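PDB 2XSG: CCMAN5 from Cellulosimicrobium cellulans, which hydrolyses alpha-mannosides as a family 92 glycoside hydrolase and probably uncaps mannose-6-phosphate on yeast-made glycoproteins. Local coordinates for residues S350-D355 and P402-E407; T65-V70 and M321-T326. All blocks are in the same frame, centred on the assembly; numbering follows the deposited sequence.

Contact 1. Residues S350-D355 and P402-E407. With B3P (2-[3-(2-hydroxy-1,1-dihydroxymethyl-ethylamino)-propylamino]-2-hydroxymethyl-propane-1,3-diol), chain D.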
ATOM      1  N   SER A 350       5.144  -5.951  -7.519  1.00  3.02           N
ATOM      2  CA  SER A 350       5.289  -5.669  -6.069  1.00  3.95           C
ATOM      3  C   SER A 350       3.940  -5.752  -5.395  1.00  3.69           C
ATOM      4  O   SER A 350       3.169  -4.807  -5.422  1.00  4.39           O
ATOM      5  CB  SER A 350       5.931  -4.324  -5.756  1.00  3.87           C
ATOM      6  OG  SER A 350       6.217  -4.253  -4.369  1.00  4.30           O
ATOM      7  N   TRP A 351       3.657  -6.896  -4.798  1.00  3.90           N
ATOM      8  CA  TRP A 351       2.302  -7.210  -4.371  1.00  3.88           C
ATOM      9  C   TRP A 351       2.275  -7.526  -2.883  1.00  3.55           C
ATOM     10  O   TRP A 351       3.227  -8.078  -2.355  1.00  3.92           O
ATOM     11  CB  TRP A 351       1.805  -8.411  -5.162  1.00  3.73           C
ATOM     12  CG  TRP A 351       1.879  -8.229  -6.670  1.00  4.59           C
ATOM     13  CD1 TRP A 351       2.877  -8.643  -7.495  1.00  4.39           C
ATOM     14  CD2 TRP A 351       0.904  -7.592  -7.502  1.00  4.96           C
ATOM     15  NE1 TRP A 351       2.591  -8.294  -8.807  1.00  5.87           N
ATOM     16  CE2 TRP A 351       1.384  -7.648  -8.832  1.00  5.18           C
ATOM     17  CE3 TRP A 351      -0.335  -6.982  -7.250  1.00  5.76           C
ATOM     18  CZ2 TRP A 351       0.663  -7.135  -9.910  1.00  5.89           C
ATOM     19  CZ3 TRP A 351      -1.049  -6.450  -8.326  1.00  5.32           C
ATOM     20  CH2 TRP A 351      -0.542  -6.524  -9.639  1.00  7.05           C
ATOM     21  N   ALA A 352       1.201  -7.133  -2.204  1.00  3.97           N
ATOM     22  CA  ALA A 352       0.984  -7.477  -0.801  1.00  3.39           C
ATOM     23  C   ALA A 352      -0.510  -7.739  -0.682  1.00  3.86           C
ATOM     24  O   ALA A 352      -1.198  -7.174   0.168  1.00  3.74           O
ATOM     25  CB  ALA A 352       1.396  -6.343   0.105  1.00  3.71           C
ATOM     26  N   THR A 353      -1.000  -8.609  -1.553  1.00  3.58           N
ATOM     27  CA  THR A 353      -2.420  -8.693  -1.823  1.00  3.82           C
ATOM     28  C   THR A 353      -3.276  -9.258  -0.676  1.00  3.68           C
ATOM     29  O   THR A 353      -4.467  -8.953  -0.599  1.00  3.89           O
ATOM     30  CB  THR A 353      -2.623  -9.393  -3.179  1.00  4.28           C
ATOM     31  OG1 THR A 353      -1.735  -8.770  -4.121  1.00  5.44           O
ATOM     32  CG2 THR A 353      -4.071  -9.262  -3.679  1.00  2.44           C
ATOM     33  N   TRP A 354      -2.673 -10.039   0.221  1.00  3.55           N
ATOM     34  CA  TRP A 354      -3.354 -10.501   1.450  1.00  4.26           C
ATOM     35  C   TRP A 354      -3.855  -9.302   2.280  1.00  4.39           C
ATOM     36  O   TRP A 354      -4.968  -9.327   2.810  1.00  3.46           O
ATOM     37  CB  TRP A 354      -2.398 -11.352   2.288  1.00  4.59           C
ATOM     38  CG  TRP A 354      -3.002 -12.110   3.444  1.00  7.00           C
ATOM     39  CD1 TRP A 354      -3.497 -13.390   3.414  1.00  8.38           C
ATOM     40  CD2 TRP A 354      -3.128 -11.665   4.804  1.00  9.98           C
ATOM     41  NE1 TRP A 354      -3.950 -13.752   4.666  1.00 11.93           N
ATOM     42  CE2 TRP A 354      -3.720 -12.723   5.539  1.00 11.65           C
ATOM     43  CE3 TRP A 354      -2.803 -10.479   5.474  1.00 12.81           C
ATOM     44  CZ2 TRP A 354      -4.005 -12.623   6.912  1.00 14.40           C
ATOM     45  CZ3 TRP A 354      -3.088 -10.376   6.841  1.00 13.24           C
ATOM     46  CH2 TRP A 354      -3.685 -11.445   7.544  1.00 15.08           C
ATOM     47  N   ASP A 355      -3.032  -8.251   2.354  1.00  4.30           N
ATOM     48  CA  ASP A 355      -3.403  -7.010   3.050  1.00  4.99           C
ATOM     49  C   ASP A 355      -4.196  -6.040   2.201  1.00  5.09           C
ATOM     50  O   ASP A 355      -5.089  -5.359   2.705  1.00  5.66           O
ATOM     51  CB  ASP A 355      -2.159  -6.240   3.558  1.00  4.84           C
ATOM     52  CG  ASP A 355      -1.228  -7.091   4.370  1.00  4.74           C
ATOM     53  OD1 ASP A 355      -0.062  -7.297   3.945  1.00  4.51           O
ATOM     54  OD2 ASP A 355      -1.652  -7.544   5.443  1.00  7.20           O
ATOM     55  N   PRO A 402      11.291  -5.612  -5.243  1.00  3.01           N
ATOM     56  CA  PRO A 402      10.919  -6.055  -3.911  1.00  3.03           C
ATOM     57  C   PRO A 402       9.423  -6.285  -3.871  1.00  2.95           C
ATOM     58  O   PRO A 402       8.656  -5.532  -4.488  1.00  2.34           O
ATOM     59  CB  PRO A 402      11.309  -4.880  -3.000  1.00  3.16           C
ATOM     60  CG  PRO A 402      11.745  -3.793  -3.867  1.00  3.44           C
ATOM     61  CD  PRO A 402      12.059  -4.354  -5.211  1.00  3.56           C
ATOM     62  N   THR A 403       9.014  -7.339  -3.179  1.00  3.00           N
ATOM     63  CA  THR A 403       7.611  -7.743  -3.187  1.00  2.63           C
ATOM     64  C   THR A 403       7.257  -8.452  -1.880  1.00  2.70           C
ATOM     65  O   THR A 403       8.132  -8.716  -1.045  1.00  2.73           O
ATOM     66  CB  THR A 403       7.313  -8.610  -4.422  1.00  2.74           C
ATOM     67  OG1 THR A 403       5.897  -8.706  -4.637  1.00  2.00           O
ATOM     68  CG2 THR A 403       7.947 -10.018  -4.286  1.00  3.53           C
ATOM     69  N   VAL A 404       5.977  -8.733  -1.673  1.00  2.53           N
ATOM     70  CA  VAL A 404       5.553  -9.255  -0.371  1.00  2.59           C
ATOM     71  C   VAL A 404       4.841 -10.600  -0.490  1.00  2.46           C
ATOM     72  O   VAL A 404       5.421 -11.619  -0.177  1.00  2.47           O
ATOM     73  CB  VAL A 404       4.681  -8.254   0.398  1.00  2.82           C
ATOM     74  CG1 VAL A 404       4.440  -8.734   1.840  1.00  2.76           C
ATOM     75  CG2 VAL A 404       5.324  -6.860   0.387  1.00  2.67           C
ATOM     76  N   ARG A 405       3.586 -10.588  -0.933  1.00  2.45           N
ATOM     77  CA  ARG A 405       2.721 -11.776  -0.847  1.00  2.87           C
ATOM     78  C   ARG A 405       1.539 -11.640  -1.820  1.00  2.93           C
ATOM     79  O   ARG A 405       1.224 -10.530  -2.266  1.00  2.80           O
ATOM     80  CB  ARG A 405       2.246 -12.012   0.599  1.00  2.48           C
ATOM     81  CG  ARG A 405       1.348 -10.907   1.169  1.00  3.18           C
ATOM     82  CD  ARG A 405       1.072 -11.081   2.660  1.00  3.29           C
ATOM     83  NE  ARG A 405       0.583 -12.403   3.035  1.00  2.00           N
ATOM     84  CZ  ARG A 405       0.306 -12.786   4.278  1.00  2.00           C
ATOM     85  NH1 ARG A 405       0.425 -11.938   5.277  1.00  2.22           N
ATOM     86  NH2 ARG A 405      -0.136 -14.013   4.512  1.00  2.00           N
ATOM     87  N   TRP A 406       0.898 -12.760  -2.159  1.00  3.22           N
ATOM     88  CA  TRP A 406       0.021 -12.798  -3.334  1.00  3.31           C
ATOM     89  C   TRP A 406      -1.372 -13.355  -3.084  1.00  3.53           C
ATOM     90  O   TRP A 406      -2.168 -13.442  -4.009  1.00  4.03           O
ATOM     91  CB  TRP A 406       0.700 -13.577  -4.472  1.00  3.91           C
ATOM     92  CG  TRP A 406       2.096 -13.085  -4.785  1.00  3.67           C
ATOM     93  CD1 TRP A 406       2.440 -12.066  -5.641  1.00  3.53           C
ATOM     94  CD2 TRP A 406       3.321 -13.567  -4.221  1.00  2.77           C
ATOM     95  NE1 TRP A 406       3.811 -11.893  -5.650  1.00  2.95           N
ATOM     96  CE2 TRP A 406       4.374 -12.802  -4.790  1.00  3.93           C
ATOM     97  CE3 TRP A 406       3.635 -14.573  -3.288  1.00  3.12           C
ATOM     98  CZ2 TRP A 406       5.716 -13.009  -4.454  1.00  3.69           C
ATOM     99  CZ3 TRP A 406       4.973 -14.784  -2.957  1.00  2.63           C
ATOM    100  CH2 TRP A 406       5.992 -13.997  -3.531  1.00  4.40           C
ATOM    101  N   GLU A 407      -1.683 -13.714  -1.845  1.00  4.11           N
ATOM    102  CA  GLU A 407      -3.018 -14.229  -1.529  1.00  4.40           C
ATOM    103  C   GLU A 407      -4.087 -13.216  -1.912  1.00  4.27           C
ATOM    104  O   GLU A 407      -3.851 -12.018  -1.826  1.00  3.94           O
ATOM    105  CB  GLU A 407      -3.160 -14.569  -0.037  1.00  4.65           C
ATOM    106  CG  GLU A 407      -2.187 -15.610   0.499  1.00  5.41           C
ATOM    107  CD  GLU A 407      -0.982 -14.996   1.204  1.00  5.62           C
ATOM    108  OE1 GLU A 407      -0.615 -13.838   0.913  1.00  4.32           O
ATOM    109  OE2 GLU A 407      -0.400 -15.692   2.054  1.00  7.73           O
TER
HETATM  110  C1  B3P D1773       3.563 -10.817   9.037  1.00 13.88           C
HETATM  111  C2  B3P D1773       2.785 -10.316   7.820  1.00 11.19           C
HETATM  112  C3  B3P D1773       2.782 -10.730  10.342  1.00 15.65           C
HETATM  113  N2  B3P D1773       2.887  -8.872   7.551  1.00  5.77           N
HETATM  114  C8  B3P D1773       3.360  -8.338   6.287  1.00  5.57           C
HETATM  115  C9  B3P D1773       3.005  -6.846   6.220  1.00  5.23           C
HETATM  116  C10 B3P D1773       4.874  -8.509   6.204  1.00  4.49           C
HETATM  117  C11 B3P D1773       2.721  -9.096   5.120  1.00  4.98           C
HETATM  118  O1  B3P D1773       3.834  -6.150   5.264  1.00  5.51           O
HETATM  119  O2  B3P D1773       5.454  -7.852   7.329  1.00  3.64           O
HETATM  120  O3  B3P D1773       1.302  -9.187   5.286  1.00  6.54           O
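Side-chain torsions bring Trp354 and Arg405 face to face. Trp354 swings CG anti to its backbone N (chi1 -169°). Arg405 sets CG between its N and carbonyl carbon, and a bend at chi3 (-52°) turns its head over the indole. The guanidinium lies on one indole face, planes 6° apart, with CZ 3.8 Å from the centroid of the five-membered ring of Trp354: a cation-pi stack. Glu407 holds the same guanidinium side-on, with NE of Arg405 2.8 Å from OE1 of Glu407 and NH2 bonded to OE2. Gln460 takes the indole N-H of Trp354. The backbones meet in a single beta bridge at Ala352 and Arg405. Trp351 O accepts from N of both Val404 and Arg405, while Thr353 N gives to Arg405 O at 3.0 Å. Trp351 N reaches Thr403 OG1 at 2.9 Å, and Ser350 OG donates to Pro402 O at 2.8 Å. NH1 of Arg405 donates to hydroxyl O3 of the bound B3P at 2.9 Å. O3 of B3P donates in turn to Asp355 OD1 at 2.7 Å. Stack and salt bridge together fix the guanidinium's rotation and leave NH1 aimed at the ligand, a hydroxyl-binding spot that a substrate might use.

Contact 2. Residues T65-V70 and M321-T326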
ATOM      1  N   THR A  65      15.639   2.035  -3.233  1.00  2.31           N
ATOM      2  CA  THR A  65      14.539   1.075  -3.365  1.00  2.07           C
ATOM      3  C   THR A  65      13.768   0.998  -2.063  1.00  2.16           C
ATOM      4  O   THR A  65      14.313   1.260  -0.982  1.00  2.00           O
ATOM      5  CB  THR A  65      15.013  -0.367  -3.754  1.00  2.04           C
ATOM      6  OG1 THR A  65      15.678  -0.982  -2.639  1.00  2.00           O
ATOM      7  CG2 THR A  65      15.946  -0.335  -4.957  1.00  2.00           C
ATOM      8  N   ASN A  66      12.491   0.640  -2.161  1.00  2.45           N
ATOM      9  CA  ASN A  66      11.684   0.581  -0.962  1.00  2.86           C
ATOM     10  C   ASN A  66      10.301  -0.013  -1.180  1.00  3.05           C
ATOM     11  O   ASN A  66       9.914  -0.308  -2.322  1.00  2.77           O
ATOM     12  CB  ASN A  66      11.560   1.985  -0.366  1.00  2.85           C
ATOM     13  CG  ASN A  66      11.869   2.002   1.111  1.00  2.31           C
ATOM     14  OD1 ASN A  66      11.337   1.186   1.875  1.00  2.00           O
ATOM     15  ND2 ASN A  66      12.743   2.923   1.525  1.00  2.00           N
ATOM     16  N   LEU A  67       9.582  -0.173  -0.067  1.00  3.19           N
ATOM     17  CA  LEU A  67       8.201  -0.638  -0.048  1.00  3.42           C
ATOM     18  C   LEU A  67       7.417   0.240   0.913  1.00  3.40           C
ATOM     19  O   LEU A  67       7.863   0.500   2.031  1.00  4.34           O
ATOM     20  CB  LEU A  67       8.127  -2.088   0.444  1.00  2.94           C
ATOM     21  CG  LEU A  67       8.754  -3.175  -0.420  1.00  3.22           C
ATOM     22  CD1 LEU A  67       8.605  -4.539   0.253  1.00  2.82           C
ATOM     23  CD2 LEU A  67       8.140  -3.173  -1.817  1.00  3.25           C
ATOM     24  N   ASP A  68       6.230   0.663   0.504  1.00  2.94           N
ATOM     25  CA  ASP A  68       5.465   1.599   1.329  1.00  2.88           C
ATOM     26  C   ASP A  68       4.595   0.891   2.335  1.00  2.92           C
ATOM     27  O   ASP A  68       3.808   0.014   1.976  1.00  2.94           O
ATOM     28  CB  ASP A  68       4.602   2.507   0.463  1.00  2.03           C
ATOM     29  CG  ASP A  68       5.397   3.193  -0.609  1.00  2.86           C
ATOM     30  OD1 ASP A  68       5.815   2.479  -1.544  1.00  5.76           O
ATOM     31  OD2 ASP A  68       5.607   4.428  -0.530  1.00  2.15           O
ATOM     32  N   GLY A  69       4.763   1.262   3.598  1.00  3.13           N
ATOM     33  CA  GLY A  69       3.861   0.851   4.661  1.00  3.16           C
ATOM     34  C   GLY A  69       3.846  -0.612   5.030  1.00  3.37           C
ATOM     35  O   GLY A  69       2.862  -1.092   5.588  1.00  3.76           O
ATOM     36  N   VAL A  70       4.925  -1.334   4.747  1.00  2.82           N
ATOM     37  CA  VAL A  70       4.964  -2.770   5.049  1.00  2.95           C
ATOM     38  C   VAL A  70       5.500  -3.025   6.465  1.00  3.15           C
ATOM     39  O   VAL A  70       6.040  -2.110   7.095  1.00  3.06           O
ATOM     40  CB  VAL A  70       5.741  -3.568   3.990  1.00  2.55           C
ATOM     41  CG1 VAL A  70       5.086  -3.382   2.621  1.00  2.08           C
ATOM     42  CG2 VAL A  70       7.197  -3.149   3.950  1.00  2.01           C
ATOM     43  N   MET A 321       2.117   1.561  -5.047  1.00  6.80           N
ATOM     44  CA  MET A 321       2.331   0.135  -5.305  1.00  6.18           C
ATOM     45  C   MET A 321       1.068  -0.481  -5.902  1.00  5.64           C
ATOM     46  O   MET A 321      -0.023  -0.057  -5.543  1.00  6.29           O
ATOM     47  CB  MET A 321       2.698  -0.602  -4.013  1.00  5.88           C
ATOM     48  CG  MET A 321       4.130  -0.346  -3.502  1.00  6.65           C
ATOM     49  SD  MET A 321       4.414  -0.956  -1.811  1.00  5.72           S
ATOM     50  CE  MET A 321       4.255  -2.733  -1.983  1.00  6.53           C
ATOM     51  N   PRO A 322       1.210  -1.468  -6.818  1.00  5.18           N
ATOM     52  CA  PRO A 322       2.470  -1.990  -7.358  1.00  5.02           C
ATOM     53  C   PRO A 322       3.262  -0.953  -8.168  1.00  5.04           C
ATOM     54  O   PRO A 322       2.680   0.002  -8.698  1.00  4.81           O
ATOM     55  CB  PRO A 322       2.021  -3.169  -8.241  1.00  5.19           C
ATOM     56  CG  PRO A 322       0.605  -2.829  -8.625  1.00  5.34           C
ATOM     57  CD  PRO A 322       0.045  -2.165  -7.394  1.00  5.21           C
ATOM     58  N   MET A 323       4.580  -1.145  -8.245  1.00  4.41           N
ATOM     59  CA  MET A 323       5.470  -0.184  -8.891  1.00  4.44           C
ATOM     60  C   MET A 323       5.630  -0.522 -10.357  1.00  4.00           C
ATOM     61  O   MET A 323       5.526  -1.687 -10.744  1.00  3.52           O
ATOM     62  CB  MET A 323       6.872  -0.200  -8.271  1.00  4.39           C
ATOM     63  CG  MET A 323       6.956  -0.287  -6.769  1.00  6.33           C
ATOM     64  SD  MET A 323       8.690  -0.624  -6.363  1.00  9.93           S
ATOM     65  CE  MET A 323       8.455  -1.793  -5.050  1.00 10.95           C
ATOM     66  N   ASN A 324       5.899   0.500 -11.162  1.00  3.33           N
ATOM     67  CA  ASN A 324       6.243   0.298 -12.571  1.00  3.49           C
ATOM     68  C   ASN A 324       7.505  -0.573 -12.622  1.00  3.05           C
ATOM     69  O   ASN A 324       8.578  -0.146 -12.184  1.00  4.44           O
ATOM     70  CB  ASN A 324       6.449   1.661 -13.253  1.00  2.05           C
ATOM     71  CG  ASN A 324       6.609   1.569 -14.768  1.00  3.01           C
ATOM     72  OD1 ASN A 324       7.120   0.578 -15.315  1.00  2.48           O
ATOM     73  ND2 ASN A 324       6.211   2.640 -15.456  1.00  2.14           N
ATOM     74  N   ALA A 325       7.350  -1.810 -13.091  1.00  2.71           N
ATOM     75  CA  ALA A 325       8.459  -2.764 -13.267  1.00  2.49           C
ATOM     76  C   ALA A 325       8.819  -2.997 -14.746  1.00  2.51           C
ATOM     77  O   ALA A 325       9.379  -4.033 -15.103  1.00  2.76           O
ATOM     78  CB  ALA A 325       8.121  -4.080 -12.596  1.00  2.56           C
ATOM     79  N   THR A 326       8.525  -2.003 -15.581  1.00  2.52           N
ATOM     80  CA  THR A 326       8.762  -2.034 -17.037  1.00  2.79           C
ATOM     81  C   THR A 326       9.892  -1.092 -17.451  1.00  2.94           C
ATOM     82  O   THR A 326       9.997   0.027 -16.944  1.00  3.21           O
ATOM     83  CB  THR A 326       7.464  -1.621 -17.808  1.00  2.00           C
ATOM     84  OG1 THR A 326       6.374  -2.434 -17.352  1.00  2.53           O
ATOM     85  CG2 THR A 326       7.598  -1.748 -19.338  1.00  2.00           C
TER
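A small buried methionine-leucine cluster, close to the B3P pocket, joins the loop 65-70 to the segment 321-326. Leu67 CD2 meets two methyl groups. Met323 CE lies 3.5 Å from Leu67 CD2, and Met321 CE lies 3.9 Å from the same Leu67 methyl. Both methionine side chains cross the leucine at about a right angle. Met323 CE also sits 3.4 Å from the backbone O of Asn66. Met321 is extended through chi2 and bends only at chi3 (66°), which turns CE toward the leucine while SD stays beside Asp68. The Asp68 backbone N makes a weak hydrogen bond to this sulfur, 3.4 Å from Asp68 N to Met321 SD, with an N-H...S angle of 156°. Asp68 OD1 lies 3.7 Å from Met321 SD, and it is paired in a salt bridge with Lys38.

The contact lies between the two parts of the family 92 fold. The loop 65-70 belongs to the N-terminal domain family, and 321-326 to the catalytic one. Met323 begins the short strand 323-324, which pairs antiparallel with 348-349. A cis peptide bond precedes Pro322, between the two methionines. An Asx turn at Asn324 follows, away from the contact.

Within the loop 65-70, Asn66 OD1 accepts from Leu67 N at 2.9 Å, while its ND2 bonds to Thr50 O. Beyond Asp68, the backbone of Gly69 bonds to that of Asp662, a ligand of the calcium ion, and Phe195 of strand 185-195 packs on Leu67 and Val70.

From the N terminus, the loop 65-70 comes first, between strands 58-63 and 80-84. Contact 2 closes when the chain returns at 321-326, after 250 intervening residues rich in strand. Contact 1 follows in series: it opens at 350-355, at the start of helix 353-366, and closes at 402-407, just before helix 409-418. The two loops neither nest nor cross. Contact 2 ties the N-terminal part to the catalytic part. Contact 1 joins segments within the catalytic part. They touch at Ser350, whose OG lies 3.4 Å from Leu67 CD2 and also packs on the methyl groups of Met321 and Met323.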